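Local coordinates for protein 6-phosphofructokinase subunit beta (Saccharomyces cerevisiae, PDB 3O8O) that catalyses the ATP-dependent phosphorylation of fructose 6-phosphate to fructose 1,6-bisphosphate, the first committing step of glycolysis, as the beta subunit of an allosteric enzyme, at residues B[190-195]-B[282-287]; B[180-185]-B[245-250]; B[467-472]-B[500-505]. All coordinates share one frame; numbering follows the deposited sequence.

Contact 1. Residues B[190-195]-B[282-287]. With F6P (6-O-phosphono-beta-D-fructofuranose), chain I.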
ATOM      1  N   ARG B 190      34.498  35.215 -21.291  1.00 50.93           N
ATOM      2  CA  ARG B 190      34.735  36.549 -20.774  1.00 50.35           C
ATOM      3  C   ARG B 190      35.199  36.601 -19.338  1.00 51.30           C
ATOM      4  O   ARG B 190      35.383  35.577 -18.659  1.00 51.47           O
ATOM      5  CB  ARG B 190      33.480  37.395 -20.871  1.00 58.46           C
ATOM      6  CG  ARG B 190      32.909  37.497 -22.244  1.00 59.01           C
ATOM      7  CD  ARG B 190      32.016  38.712 -22.315  1.00 58.74           C
ATOM      8  NE  ARG B 190      31.145  38.676 -23.474  1.00 58.86           N
ATOM      9  CZ  ARG B 190      30.465  39.731 -23.902  1.00 59.99           C
ATOM     10  NH1 ARG B 190      30.586  40.883 -23.247  1.00 60.89           N
ATOM     11  NH2 ARG B 190      29.663  39.642 -24.963  1.00 59.72           N
ATOM     12  N   ALA B 191      35.374  37.839 -18.891  1.00 72.21           N
ATOM     13  CA  ALA B 191      35.800  38.147 -17.541  1.00 71.54           C
ATOM     14  C   ALA B 191      34.816  39.165 -16.971  1.00 71.71           C
ATOM     15  O   ALA B 191      34.416  40.124 -17.645  1.00 71.29           O
ATOM     16  CB  ALA B 191      37.188  38.720 -17.564  1.00 64.42           C
ATOM     17  N   PHE B 192      34.406  38.938 -15.731  1.00 74.22           N
ATOM     18  CA  PHE B 192      33.464  39.828 -15.077  1.00 74.81           C
ATOM     19  C   PHE B 192      33.995  40.258 -13.717  1.00 75.60           C
ATOM     20  O   PHE B 192      34.570  39.462 -12.955  1.00 74.87           O
ATOM     21  CB  PHE B 192      32.097  39.136 -14.877  1.00 58.59           C
ATOM     22  CG  PHE B 192      31.235  39.065 -16.125  1.00 58.58           C
ATOM     23  CD1 PHE B 192      31.275  37.950 -16.962  1.00 58.17           C
ATOM     24  CD2 PHE B 192      30.375  40.113 -16.451  1.00 58.46           C
ATOM     25  CE1 PHE B 192      30.476  37.887 -18.099  1.00 57.24           C
ATOM     26  CE2 PHE B 192      29.569  40.053 -17.588  1.00 58.18           C
ATOM     27  CZ  PHE B 192      29.621  38.943 -18.411  1.00 57.62           C
ATOM     28  N   VAL B 193      33.804  41.533 -13.427  1.00 76.31           N
ATOM     29  CA  VAL B 193      34.194  42.087 -12.149  1.00 76.69           C
ATOM     30  C   VAL B 193      32.851  42.356 -11.472  1.00 77.70           C
ATOM     31  O   VAL B 193      32.131  43.296 -11.824  1.00 79.14           O
ATOM     32  CB  VAL B 193      34.969  43.393 -12.336  1.00 81.28           C
ATOM     33  CG1 VAL B 193      35.271  44.037 -10.993  1.00 81.28           C
ATOM     34  CG2 VAL B 193      36.249  43.104 -13.063  1.00 81.28           C
ATOM     35  N   VAL B 194      32.498  41.509 -10.515  1.00 73.79           N
ATOM     36  CA  VAL B 194      31.230  41.660  -9.826  1.00 73.68           C
ATOM     37  C   VAL B 194      31.368  42.479  -8.553  1.00 72.88           C
ATOM     38  O   VAL B 194      32.017  42.056  -7.604  1.00 73.03           O
ATOM     39  CB  VAL B 194      30.628  40.280  -9.477  1.00 81.08           C
ATOM     40  CG1 VAL B 194      29.203  40.450  -8.981  1.00 81.08           C
ATOM     41  CG2 VAL B 194      30.661  39.368 -10.696  1.00 81.08           C
ATOM     42  N   GLU B 195      30.758  43.659  -8.549  1.00 60.01           N
ATOM     43  CA  GLU B 195      30.793  44.523  -7.379  1.00 59.00           C
ATOM     44  C   GLU B 195      29.719  44.097  -6.368  1.00 58.55           C
ATOM     45  O   GLU B 195      28.523  44.146  -6.640  1.00 57.84           O
ATOM     46  CB  GLU B 195      30.554  45.969  -7.776  1.00 54.48           C
ATOM     47  CG  GLU B 195      30.971  46.928  -6.687  1.00 52.89           C
ATOM     48  CD  GLU B 195      30.221  48.232  -6.774  1.00 52.83           C
ATOM     49  OE1 GLU B 195      30.050  48.715  -7.930  1.00 51.62           O
ATOM     50  OE2 GLU B 195      29.811  48.757  -5.701  1.00 52.00           O
ATOM     51  N   ARG B 282      33.657  42.953 -18.295  1.00 81.28           N
ATOM     52  CA  ARG B 282      32.430  43.676 -17.987  1.00 81.08           C
ATOM     53  C   ARG B 282      32.329  43.805 -16.473  1.00 81.28           C
ATOM     54  O   ARG B 282      32.814  42.932 -15.726  1.00 80.97           O
ATOM     55  CB  ARG B 282      31.211  42.917 -18.507  1.00 64.21           C
ATOM     56  CG  ARG B 282      31.127  42.794 -20.000  1.00 63.09           C
ATOM     57  CD  ARG B 282      30.857  44.134 -20.615  1.00 62.92           C
ATOM     58  NE  ARG B 282      30.699  44.013 -22.052  1.00 62.65           N
ATOM     59  CZ  ARG B 282      31.661  43.592 -22.867  1.00 62.16           C
ATOM     60  NH1 ARG B 282      32.848  43.259 -22.370  1.00 61.67           N
ATOM     61  NH2 ARG B 282      31.437  43.494 -24.174  1.00 61.65           N
ATOM     62  N   ILE B 283      31.708  44.899 -16.031  1.00 69.30           N
ATOM     63  CA  ILE B 283      31.515  45.156 -14.607  1.00 69.08           C
ATOM     64  C   ILE B 283      30.052  44.944 -14.277  1.00 68.08           C
ATOM     65  O   ILE B 283      29.172  45.367 -15.019  1.00 67.49           O
ATOM     66  CB  ILE B 283      31.901  46.608 -14.220  1.00 81.28           C
ATOM     67  CG1 ILE B 283      33.426  46.779 -14.254  1.00 81.28           C
ATOM     68  CG2 ILE B 283      31.367  46.943 -12.832  1.00 81.28           C
ATOM     69  CD1 ILE B 283      33.895  48.189 -13.861  1.00 64.99           C
ATOM     70  N   THR B 284      29.797  44.280 -13.160  1.00 67.96           N
ATOM     71  CA  THR B 284      28.435  44.014 -12.730  1.00 66.74           C
ATOM     72  C   THR B 284      28.236  44.523 -11.315  1.00 66.47           C
ATOM     73  O   THR B 284      28.982  44.144 -10.410  1.00 66.22           O
ATOM     74  CB  THR B 284      28.147  42.510 -12.706  1.00 63.03           C
ATOM     75  OG1 THR B 284      28.433  41.930 -13.984  1.00 62.42           O
ATOM     76  CG2 THR B 284      26.709  42.279 -12.388  1.00 63.17           C
ATOM     77  N   THR B 285      27.258  45.395 -11.102  1.00 70.22           N
ATOM     78  CA  THR B 285      27.028  45.844  -9.741  1.00 70.54           C
ATOM     79  C   THR B 285      25.650  45.365  -9.298  1.00 69.87           C
ATOM     80  O   THR B 285      24.616  45.934  -9.659  1.00 69.87           O
ATOM     81  CB  THR B 285      27.146  47.362  -9.615  1.00 81.28           C
ATOM     82  OG1 THR B 285      28.477  47.758  -9.964  1.00 81.28           O
ATOM     83  CG2 THR B 285      26.895  47.787  -8.181  1.00 81.28           C
ATOM     84  N   LEU B 286      25.659  44.291  -8.519  1.00 75.24           N
ATOM     85  CA  LEU B 286      24.446  43.677  -8.017  1.00 73.31           C
ATOM     86  C   LEU B 286      23.527  44.665  -7.317  1.00 73.52           C
ATOM     87  O   LEU B 286      22.309  44.645  -7.515  1.00 72.40           O
ATOM     88  CB  LEU B 286      24.813  42.528  -7.080  1.00 34.98           C
ATOM     89  CG  LEU B 286      25.722  41.466  -7.713  1.00 32.24           C
ATOM     90  CD1 LEU B 286      25.719  40.183  -6.827  1.00 30.89           C
ATOM     91  CD2 LEU B 286      25.237  41.153  -9.144  1.00 31.27           C
ATOM     92  N   GLY B 287      24.097  45.531  -6.498  1.00 54.63           N
ATOM     93  CA  GLY B 287      23.261  46.503  -5.831  1.00 56.51           C
ATOM     94  C   GLY B 287      22.307  45.872  -4.839  1.00 57.49           C
ATOM     95  O   GLY B 287      22.594  44.805  -4.287  1.00 58.79           O
TER
HETATM   96  O1  F6P I 988      22.099  40.490 -27.325  1.00 79.47           O
HETATM   97  C1  F6P I 988      21.718  41.806 -26.996  1.00 80.51           C
HETATM   98  C2  F6P I 988      22.327  42.226 -25.657  1.00 81.70           C
HETATM   99  O2  F6P I 988      21.961  41.304 -24.621  1.00 81.06           O
HETATM  100  C3  F6P I 988      21.854  43.670 -25.346  1.00 81.86           C
HETATM  101  O3  F6P I 988      20.756  43.719 -24.422  1.00 81.38           O
HETATM  102  C4  F6P I 988      23.129  44.349 -24.806  1.00 82.32           C
HETATM  103  O4  F6P I 988      23.112  45.760 -25.045  1.00 82.32           O
HETATM  104  C5  F6P I 988      24.255  43.595 -25.564  1.00 82.26           C
HETATM  105  O5  F6P I 988      23.751  42.257 -25.770  1.00 82.32           O
HETATM  106  C6  F6P I 988      25.539  43.549 -24.730  1.00 82.08           C
HETATM  107  O6  F6P I 988      26.556  42.844 -25.456  1.00 82.19           O
HETATM  108  P   F6P I 988      27.885  42.804 -24.537  1.00 82.32           P
HETATM  109  O1P F6P I 988      27.902  42.935 -23.059  1.00 81.66           O
HETATM  110  O2P F6P I 988      29.158  42.062 -25.181  1.00 82.32           O
HETATM  111  O3P F6P I 988      27.402  41.302 -24.233  1.00 82.32           O
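Arg-190 and Arg-282 reach from adjacent strand ends to the same phosphate of F6P, their guanidinium planes 57° apart. Arg-190 comes in on a chain extended from CG to NE and presents its edge: NH1 donates to O2P of F6P at 2.7 Å, and NH2 lies close to the same oxygen. Arg-282 arrives differently, bent at chi2 (-69°), and carries Arg-190 NH1 over one face of its guanidinium; its own bonds to the phosphate are weak, NE to O1P at 3.2 Å and NH2 to O2P at 2.9 Å. Its stronger polar partner is Asp-280, which forms a salt bridge with NH1 and probably steadies the group. The phosphate and Asp-280 probably balance the two positive charges. With an alanine here the phosphate is likely to lose the two weak bonds from this side, and Asp-280 its salt-bridge mate.

Behind the arginines, the Phe-192 ring meets the root of the Arg-282 side chain obliquely, CE2 lying 3.4 Å from CB. On this same sheet face the Val-194 CG1 methyl packs on Leu-286. On the other face Glu-195 and Thr-285 run alongside each other, and Thr-285 OG1 donates to Glu-195 OE1 at 2.7 Å, approaching from above the carboxylate plane. The backbones are joined by parallel pairing: Arg-282 N to Ala-191 O, Val-193 N to Arg-282 O (2.9 Å), Thr-284 N to Val-193 O, and Glu-195 N to Thr-284 O. These are neighbouring strands of the four-stranded parallel sheet of the catalytic domain, and the paired arginines at their start form part of a fructose 6-phosphate site shared with subunit alpha, whose chain also hydrogen-bonds the sugar phosphate.

Contact 2. Residues B[180-185]-B[245-250]; sequences YVEATA and KRTTIV
Thr-247 meets helix 167-187 with both branches of its side chain. The hydroxyl OG1 donates to Glu-182 OE2 at 2.7 Å, reaching the oxygen nearly head-on from beyond its C-O bond, while the CG2 methyl lies against Ala-185, 3.4 Å from its CB. A chi1 of 49° sets OG1 between the backbone N and the carbonyl carbon and swings CG2 to the side where Ala-185 waits. The two side chains Glu-182 and Thr-247 stand at about a right angle. Glu-182 is bent at chi2 (97°), which folds its carboxylate back to the strand and lays it beside Ile-249, with Ile-249 CG1 3.8 Å from Glu-182 OE2. One residue earlier on the helix, Val-181 CG1 comes to 4.3 Å from Ile-249 CD1.

Val-181 and Glu-182 are adjacent on the helix, with Ala-185 about a turn further on; Thr-247 and Ile-249 point to the helix, with Thr-248 between them pointing away. This is a helix laid on a parallel sheet, as in the alpha/beta layers of the phosphofructokinase fold. The helix leads directly into strand 191-196, the neighbour of strand 248-253 in that sheet.

In the next shell, Ile-249 also touches Ile-178 of the helix, and its backbone N bonds to Asp-215 OD1. Asp-215 takes a salt bridge from Lys-245 as well, so one aspartate holds both Lys-245 and the start of the strand; Lys-245 NZ lies 5.9 Å from Glu-182 OE2, not in contact but near enough perhaps to favour the charged form of the glutamate. On the outer side, Tyr-180, Thr-184 and Arg-246 all turn to acidic side chains of another protein chain, the first two by hydrogen bonds and Arg-246 through its charge.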
ATOM      1  N   TYR B 180      24.403  33.179 -12.557  1.00 72.47           N
ATOM      2  CA  TYR B 180      23.756  33.535 -13.803  1.00 72.09           C
ATOM      3  C   TYR B 180      24.821  34.108 -14.727  1.00 72.56           C
ATOM      4  O   TYR B 180      24.969  33.672 -15.872  1.00 72.76           O
ATOM      5  CB  TYR B 180      22.672  34.580 -13.571  1.00 64.98           C
ATOM      6  CG  TYR B 180      21.387  34.043 -13.000  1.00 64.26           C
ATOM      7  CD1 TYR B 180      20.753  32.944 -13.574  1.00 63.54           C
ATOM      8  CD2 TYR B 180      20.751  34.693 -11.945  1.00 64.59           C
ATOM      9  CE1 TYR B 180      19.516  32.513 -13.121  1.00 63.41           C
ATOM     10  CE2 TYR B 180      19.514  34.269 -11.487  1.00 64.76           C
ATOM     11  CZ  TYR B 180      18.905  33.182 -12.083  1.00 64.22           C
ATOM     12  OH  TYR B 180      17.675  32.795 -11.648  1.00 63.96           O
ATOM     13  N   VAL B 181      25.558  35.093 -14.215  1.00 81.10           N
ATOM     14  CA  VAL B 181      26.626  35.751 -14.968  1.00 81.04           C
ATOM     15  C   VAL B 181      27.596  34.732 -15.556  1.00 81.09           C
ATOM     16  O   VAL B 181      27.995  34.827 -16.719  1.00 81.10           O
ATOM     17  CB  VAL B 181      27.416  36.723 -14.063  1.00 71.85           C
ATOM     18  CG1 VAL B 181      28.699  37.147 -14.740  1.00 70.90           C
ATOM     19  CG2 VAL B 181      26.568  37.938 -13.764  1.00 71.72           C
ATOM     20  N   GLU B 182      27.955  33.750 -14.740  1.00 56.29           N
ATOM     21  CA  GLU B 182      28.880  32.720 -15.150  1.00 57.54           C
ATOM     22  C   GLU B 182      28.499  32.032 -16.448  1.00 57.57           C
ATOM     23  O   GLU B 182      29.374  31.702 -17.240  1.00 58.41           O
ATOM     24  CB  GLU B 182      29.001  31.665 -14.072  1.00 65.82           C
ATOM     25  CG  GLU B 182      30.082  30.660 -14.334  1.00 67.23           C
ATOM     26  CD  GLU B 182      31.345  31.011 -13.614  1.00 67.95           C
ATOM     27  OE1 GLU B 182      31.278  31.213 -12.383  1.00 68.36           O
ATOM     28  OE2 GLU B 182      32.405  31.085 -14.267  1.00 68.36           O
ATOM     29  N   ALA B 183      27.211  31.806 -16.679  1.00 57.71           N
ATOM     30  CA  ALA B 183      26.786  31.125 -17.906  1.00 56.54           C
ATOM     31  C   ALA B 183      26.977  31.931 -19.174  1.00 55.62           C
ATOM     32  O   ALA B 183      27.336  31.375 -20.211  1.00 55.14           O
ATOM     33  CB  ALA B 183      25.332  30.691 -17.796  1.00 81.28           C
ATOM     34  N   THR B 184      26.721  33.230 -19.128  1.00 54.44           N
ATOM     35  CA  THR B 184      26.912  33.994 -20.343  1.00 53.16           C
ATOM     36  C   THR B 184      28.423  34.243 -20.480  1.00 53.29           C
ATOM     37  O   THR B 184      28.971  34.287 -21.593  1.00 51.98           O
ATOM     38  CB  THR B 184      26.127  35.284 -20.281  1.00 43.43           C
ATOM     39  OG1 THR B 184      26.322  36.025 -21.497  1.00 44.51           O
ATOM     40  CG2 THR B 184      26.528  36.063 -19.030  1.00 41.99           C
ATOM     41  N   ALA B 185      29.093  34.353 -19.335  1.00 81.12           N
ATOM     42  CA  ALA B 185      30.538  34.552 -19.316  1.00 80.66           C
ATOM     43  C   ALA B 185      31.206  33.379 -20.000  1.00 80.19           C
ATOM     44  O   ALA B 185      32.113  33.551 -20.786  1.00 80.42           O
ATOM     45  CB  ALA B 185      31.046  34.654 -17.896  1.00 64.78           C
ATOM     46  N   LYS B 245      40.148  27.241 -17.931  1.00 59.43           N
ATOM     47  CA  LYS B 245      39.021  28.027 -17.476  1.00 57.32           C
ATOM     48  C   LYS B 245      38.637  29.113 -18.486  1.00 56.92           C
ATOM     49  O   LYS B 245      39.413  30.019 -18.727  1.00 56.76           O
ATOM     50  CB  LYS B 245      39.345  28.638 -16.124  1.00 63.41           C
ATOM     51  CG  LYS B 245      38.137  29.294 -15.453  1.00 61.85           C
ATOM     52  CD  LYS B 245      38.387  29.452 -13.970  1.00 61.01           C
ATOM     53  CE  LYS B 245      37.408  30.410 -13.349  1.00 60.71           C
ATOM     54  NZ  LYS B 245      37.857  30.724 -11.961  1.00 59.71           N
ATOM     55  N   ARG B 246      37.445  29.000 -19.077  1.00 66.84           N
ATOM     56  CA  ARG B 246      36.953  29.950 -20.072  1.00 67.24           C
ATOM     57  C   ARG B 246      36.495  31.272 -19.493  1.00 68.74           C
ATOM     58  O   ARG B 246      36.420  32.281 -20.197  1.00 70.06           O
ATOM     59  CB  ARG B 246      35.762  29.370 -20.811  1.00 56.36           C
ATOM     60  CG  ARG B 246      36.029  28.085 -21.558  1.00 53.04           C
ATOM     61  CD  ARG B 246      34.764  27.629 -22.323  1.00 51.93           C
ATOM     62  NE  ARG B 246      34.157  28.704 -23.089  1.00 49.58           N
ATOM     63  CZ  ARG B 246      33.954  28.645 -24.389  1.00 49.03           C
ATOM     64  NH1 ARG B 246      34.312  27.567 -25.044  1.00 48.15           N
ATOM     65  NH2 ARG B 246      33.396  29.663 -25.028  1.00 49.82           N
ATOM     66  N   THR B 247      36.172  31.258 -18.209  1.00 78.36           N
ATOM     67  CA  THR B 247      35.656  32.441 -17.540  1.00 78.89           C
ATOM     68  C   THR B 247      36.576  32.982 -16.469  1.00 79.02           C
ATOM     69  O   THR B 247      37.392  32.255 -15.904  1.00 78.92           O
ATOM     70  CB  THR B 247      34.295  32.137 -16.841  1.00 81.28           C
ATOM     71  OG1 THR B 247      34.419  30.931 -16.058  1.00 81.28           O
ATOM     72  CG2 THR B 247      33.154  32.000 -17.867  1.00 81.28           C
ATOM     73  N   THR B 248      36.410  34.271 -16.185  1.00 78.71           N
ATOM     74  CA  THR B 248      37.174  34.949 -15.141  1.00 77.87           C
ATOM     75  C   THR B 248      36.200  35.828 -14.333  1.00 77.44           C
ATOM     76  O   THR B 248      35.597  36.790 -14.824  1.00 77.58           O
ATOM     77  CB  THR B 248      38.357  35.764 -15.742  1.00 72.85           C
ATOM     78  OG1 THR B 248      39.349  34.851 -16.227  1.00 72.01           O
ATOM     79  CG2 THR B 248      39.001  36.654 -14.697  1.00 72.13           C
ATOM     80  N   ILE B 249      36.035  35.438 -13.077  1.00 52.07           N
ATOM     81  CA  ILE B 249      35.127  36.098 -12.160  1.00 50.91           C
ATOM     82  C   ILE B 249      35.954  36.592 -10.996  1.00 50.53           C
ATOM     83  O   ILE B 249      36.545  35.791 -10.252  1.00 48.96           O
ATOM     84  CB  ILE B 249      34.021  35.093 -11.615  1.00 49.01           C
ATOM     85  CG1 ILE B 249      33.209  34.522 -12.775  1.00 49.01           C
ATOM     86  CG2 ILE B 249      33.043  35.813 -10.664  1.00 49.01           C
ATOM     87  CD1 ILE B 249      32.503  35.588 -13.557  1.00 57.10           C
ATOM     88  N   VAL B 250      35.979  37.915 -10.860  1.00 65.08           N
ATOM     89  CA  VAL B 250      36.714  38.595  -9.805  1.00 64.88           C
ATOM     90  C   VAL B 250      35.702  39.296  -8.920  1.00 64.59           C
ATOM     91  O   VAL B 250      35.029  40.240  -9.345  1.00 63.40           O
ATOM     92  CB  VAL B 250      37.686  39.646 -10.406  1.00 81.28           C
ATOM     93  CG1 VAL B 250      38.291  40.501  -9.304  1.00 81.28           C
ATOM     94  CG2 VAL B 250      38.783  38.944 -11.190  1.00 81.28           C
TER

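Contact 3. Residues B[467-472]-B[500-505]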
ATOM      1  N   THR B 467      28.225  -1.113   0.342  1.00 50.08           N
ATOM      2  CA  THR B 467      29.265  -1.067   1.357  1.00 55.05           C
ATOM      3  C   THR B 467      30.480  -1.889   0.907  1.00 59.81           C
ATOM      4  O   THR B 467      30.349  -2.824   0.102  1.00 60.60           O
ATOM      5  CB  THR B 467      28.794  -1.633   2.690  1.00 48.03           C
ATOM      6  OG1 THR B 467      28.358  -2.983   2.509  1.00 46.40           O
ATOM      7  CG2 THR B 467      27.686  -0.794   3.255  1.00 48.04           C
ATOM      8  N   PRO B 468      31.678  -1.567   1.437  1.00 80.60           N
ATOM      9  CA  PRO B 468      32.870  -2.311   1.037  1.00 80.60           C
ATOM     10  C   PRO B 468      32.683  -3.812   1.042  1.00 80.60           C
ATOM     11  O   PRO B 468      33.040  -4.484   0.081  1.00 80.60           O
ATOM     12  CB  PRO B 468      33.916  -1.832   2.037  1.00 53.97           C
ATOM     13  CG  PRO B 468      33.534  -0.413   2.220  1.00 53.60           C
ATOM     14  CD  PRO B 468      32.034  -0.542   2.431  1.00 53.84           C
ATOM     15  N   GLU B 469      32.103  -4.340   2.109  1.00 62.42           N
ATOM     16  CA  GLU B 469      31.913  -5.779   2.198  1.00 64.60           C
ATOM     17  C   GLU B 469      31.048  -6.315   1.075  1.00 65.30           C
ATOM     18  O   GLU B 469      31.204  -7.456   0.647  1.00 66.18           O
ATOM     19  CB  GLU B 469      31.302  -6.152   3.538  1.00 81.20           C
ATOM     20  CG  GLU B 469      32.180  -5.806   4.711  1.00 81.20           C
ATOM     21  CD  GLU B 469      31.639  -6.362   6.002  1.00 81.20           C
ATOM     22  OE1 GLU B 469      32.189  -6.016   7.079  1.00 81.20           O
ATOM     23  OE2 GLU B 469      30.660  -7.148   5.927  1.00 81.20           O
ATOM     24  N   GLU B 470      30.139  -5.489   0.588  1.00 57.45           N
ATOM     25  CA  GLU B 470      29.278  -5.933  -0.477  1.00 57.77           C
ATOM     26  C   GLU B 470      29.988  -5.960  -1.804  1.00 57.48           C
ATOM     27  O   GLU B 470      29.588  -6.694  -2.697  1.00 57.51           O
ATOM     28  CB  GLU B 470      28.059  -5.037  -0.571  1.00 81.18           C
ATOM     29  CG  GLU B 470      27.121  -5.175   0.600  1.00 81.18           C
ATOM     30  CD  GLU B 470      26.135  -4.026   0.677  1.00 81.18           C
ATOM     31  OE1 GLU B 470      25.232  -4.091   1.530  1.00 81.18           O
ATOM     32  OE2 GLU B 470      26.265  -3.055  -0.104  1.00 81.18           O
ATOM     33  N   ALA B 471      31.051  -5.183  -1.941  1.00 78.55           N
ATOM     34  CA  ALA B 471      31.774  -5.134  -3.205  1.00 78.55           C
ATOM     35  C   ALA B 471      33.047  -5.967  -3.207  1.00 78.55           C
ATOM     36  O   ALA B 471      33.831  -5.887  -4.151  1.00 78.55           O
ATOM     37  CB  ALA B 471      32.107  -3.685  -3.549  1.00 51.66           C
ATOM     38  N   ASP B 472      33.245  -6.766  -2.164  1.00 73.64           N
ATOM     39  CA  ASP B 472      34.446  -7.589  -2.037  1.00 73.64           C
ATOM     40  C   ASP B 472      35.610  -6.742  -1.532  1.00 73.64           C
ATOM     41  O   ASP B 472      36.261  -6.024  -2.303  1.00 73.64           O
ATOM     42  CB  ASP B 472      34.829  -8.224  -3.374  1.00 81.01           C
ATOM     43  CG  ASP B 472      36.243  -8.782  -3.375  1.00 81.01           C
ATOM     44  OD1 ASP B 472      36.772  -9.021  -4.480  1.00 81.01           O
ATOM     45  OD2 ASP B 472      36.827  -8.990  -2.286  1.00 81.01           O
ATOM     46  N   LEU B 500      33.575   3.462   6.475  1.00 55.21           N
ATOM     47  CA  LEU B 500      34.682   3.793   7.357  1.00 54.67           C
ATOM     48  C   LEU B 500      34.832   2.668   8.348  1.00 55.62           C
ATOM     49  O   LEU B 500      35.877   2.026   8.431  1.00 55.76           O
ATOM     50  CB  LEU B 500      34.383   5.062   8.140  1.00 67.59           C
ATOM     51  CG  LEU B 500      35.496   5.471   9.095  1.00 67.31           C
ATOM     52  CD1 LEU B 500      36.729   5.755   8.269  1.00 69.34           C
ATOM     53  CD2 LEU B 500      35.115   6.689   9.883  1.00 66.55           C
ATOM     54  N   HIS B 501      33.764   2.429   9.099  1.00 48.04           N
ATOM     55  CA  HIS B 501      33.774   1.382  10.094  1.00 48.86           C
ATOM     56  C   HIS B 501      34.273   0.067   9.550  1.00 50.20           C
ATOM     57  O   HIS B 501      35.116  -0.564  10.163  1.00 50.66           O
ATOM     58  CB  HIS B 501      32.394   1.193  10.675  1.00 59.09           C
ATOM     59  CG  HIS B 501      32.226  -0.109  11.373  1.00 58.17           C
ATOM     60  ND1 HIS B 501      31.736  -1.227  10.739  1.00 58.04           N
ATOM     61  CD2 HIS B 501      32.515  -0.487  12.638  1.00 58.00           C
ATOM     62  CE1 HIS B 501      31.726  -2.241  11.587  1.00 57.79           C
ATOM     63  NE2 HIS B 501      32.195  -1.817  12.746  1.00 57.62           N
ATOM     64  N   GLN B 502      33.761  -0.358   8.407  1.00 78.46           N
ATOM     65  CA  GLN B 502      34.210  -1.620   7.842  1.00 80.17           C
ATOM     66  C   GLN B 502      35.701  -1.609   7.494  1.00 81.07           C
ATOM     67  O   GLN B 502      36.466  -2.473   7.953  1.00 81.28           O
ATOM     68  CB  GLN B 502      33.377  -1.970   6.605  1.00 67.72           C
ATOM     69  CG  GLN B 502      31.968  -2.444   6.935  1.00 67.36           C
ATOM     70  CD  GLN B 502      31.144  -2.758   5.697  1.00 68.08           C
ATOM     71  OE1 GLN B 502      29.971  -3.101   5.802  1.00 68.45           O
ATOM     72  NE2 GLN B 502      31.751  -2.639   4.519  1.00 66.97           N
ATOM     73  N   LEU B 503      36.123  -0.634   6.693  1.00 61.55           N
ATOM     74  CA  LEU B 503      37.529  -0.576   6.316  1.00 61.64           C
ATOM     75  C   LEU B 503      38.434  -0.635   7.538  1.00 61.89           C
ATOM     76  O   LEU B 503      39.410  -1.370   7.542  1.00 61.24           O
ATOM     77  CB  LEU B 503      37.834   0.689   5.509  1.00 54.63           C
ATOM     78  CG  LEU B 503      37.130   0.816   4.159  1.00 53.95           C
ATOM     79  CD1 LEU B 503      37.747   1.967   3.387  1.00 54.35           C
ATOM     80  CD2 LEU B 503      37.269  -0.454   3.364  1.00 52.58           C
ATOM     81  N   GLU B 504      38.096   0.125   8.580  1.00 80.72           N
ATOM     82  CA  GLU B 504      38.911   0.158   9.793  1.00 81.28           C
ATOM     83  C   GLU B 504      39.013  -1.185  10.487  1.00 81.28           C
ATOM     84  O   GLU B 504      40.109  -1.600  10.849  1.00 81.28           O
ATOM     85  CB  GLU B 504      38.389   1.206  10.787  1.00 62.71           C
ATOM     86  CG  GLU B 504      39.221   1.330  12.067  1.00 62.60           C
ATOM     87  CD  GLU B 504      38.961   0.209  13.089  1.00 64.00           C
ATOM     88  OE1 GLU B 504      39.761   0.054  14.038  1.00 64.12           O
ATOM     89  OE2 GLU B 504      37.953  -0.517  12.959  1.00 65.24           O
ATOM     90  N   ARG B 505      37.901  -1.883  10.699  1.00 71.38           N
ATOM     91  CA  ARG B 505      38.055  -3.154  11.374  1.00 71.07           C
ATOM     92  C   ARG B 505      38.480  -4.216  10.382  1.00 70.81           C
ATOM     93  O   ARG B 505      38.456  -5.412  10.659  1.00 70.97           O
ATOM     94  CB  ARG B 505      36.812  -3.537  12.213  1.00 81.28           C
ATOM     95  CG  ARG B 505      35.572  -4.058  11.571  1.00 81.28           C
ATOM     96  CD  ARG B 505      35.617  -5.486  11.102  1.00 81.28           C
ATOM     97  NE  ARG B 505      34.364  -6.127  11.450  1.00 81.28           N
ATOM     98  CZ  ARG B 505      33.158  -5.961  10.903  1.00 81.28           C
ATOM     99  NH1 ARG B 505      32.169  -6.661  11.427  1.00 81.28           N
ATOM    100  NH2 ARG B 505      32.915  -5.169   9.856  1.00 81.28           N
TER
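Glu-469 lies across Gln-502 of helix 494-504 and ends on Arg-505. Starting at CB, the side chain is already at the flank of the Gln-502 amide, 4.0 Å from its CD. CG comes closer, 3.4 Å from the same Gln-502 CD. The next carbon, CD of Glu-469, brings the carboxylate over the amide, and the two flat groups are stacked with their planes 23° apart. Beyond CG the glutamate is extended (chi2 -172°), which carries Glu-469 OE1 past the amide, 3.6 Å from Gln-502 CG, to the end of the helix; there it forms a salt bridge with Arg-505 NH2 at 3.0 Å, the two side chains crossing at about a right angle. Glu-469 and Arg-505 are both exposed, whereas the Gln-502 beneath is buried. On the inner side, the Pro-468 ring packs through CB on Leu-503 CD2 at 3.9 Å.

The 467-472 loop comes just before helix 473-483, with Asp-472 as its N-cap. It rests on helix 494-504, and Pro-468 and Leu-503 share Trp-433 of helix 432-439 as a neighbour, while Leu-500, His-501 and Glu-504 turn to helix 729-736.

In the fold
Contacts 1 and 2 form one continuous region, their centres about 10 Å apart. Their segments alternate along the chain: helix 167-187 leads into strand 191-196, which lies between strands 248-253 and 281-285 in the parallel sheet. Phe-192 joins the two, its ring packing on Val-181 and Ala-185, so the helix backs the strand that starts at the phosphate-binding Arg-190. Contact 3 follows later, its centre about 48 Å from that of contact 1 and about 41 Å from that of contact 2, and touches neither. Contacts 1 and 2 thus lie at a substrate site of the N-terminal half, contact 3 in the C-terminal half, taken to be regulatory, near the fructose 2,6-bisphosphate pocket but not in it.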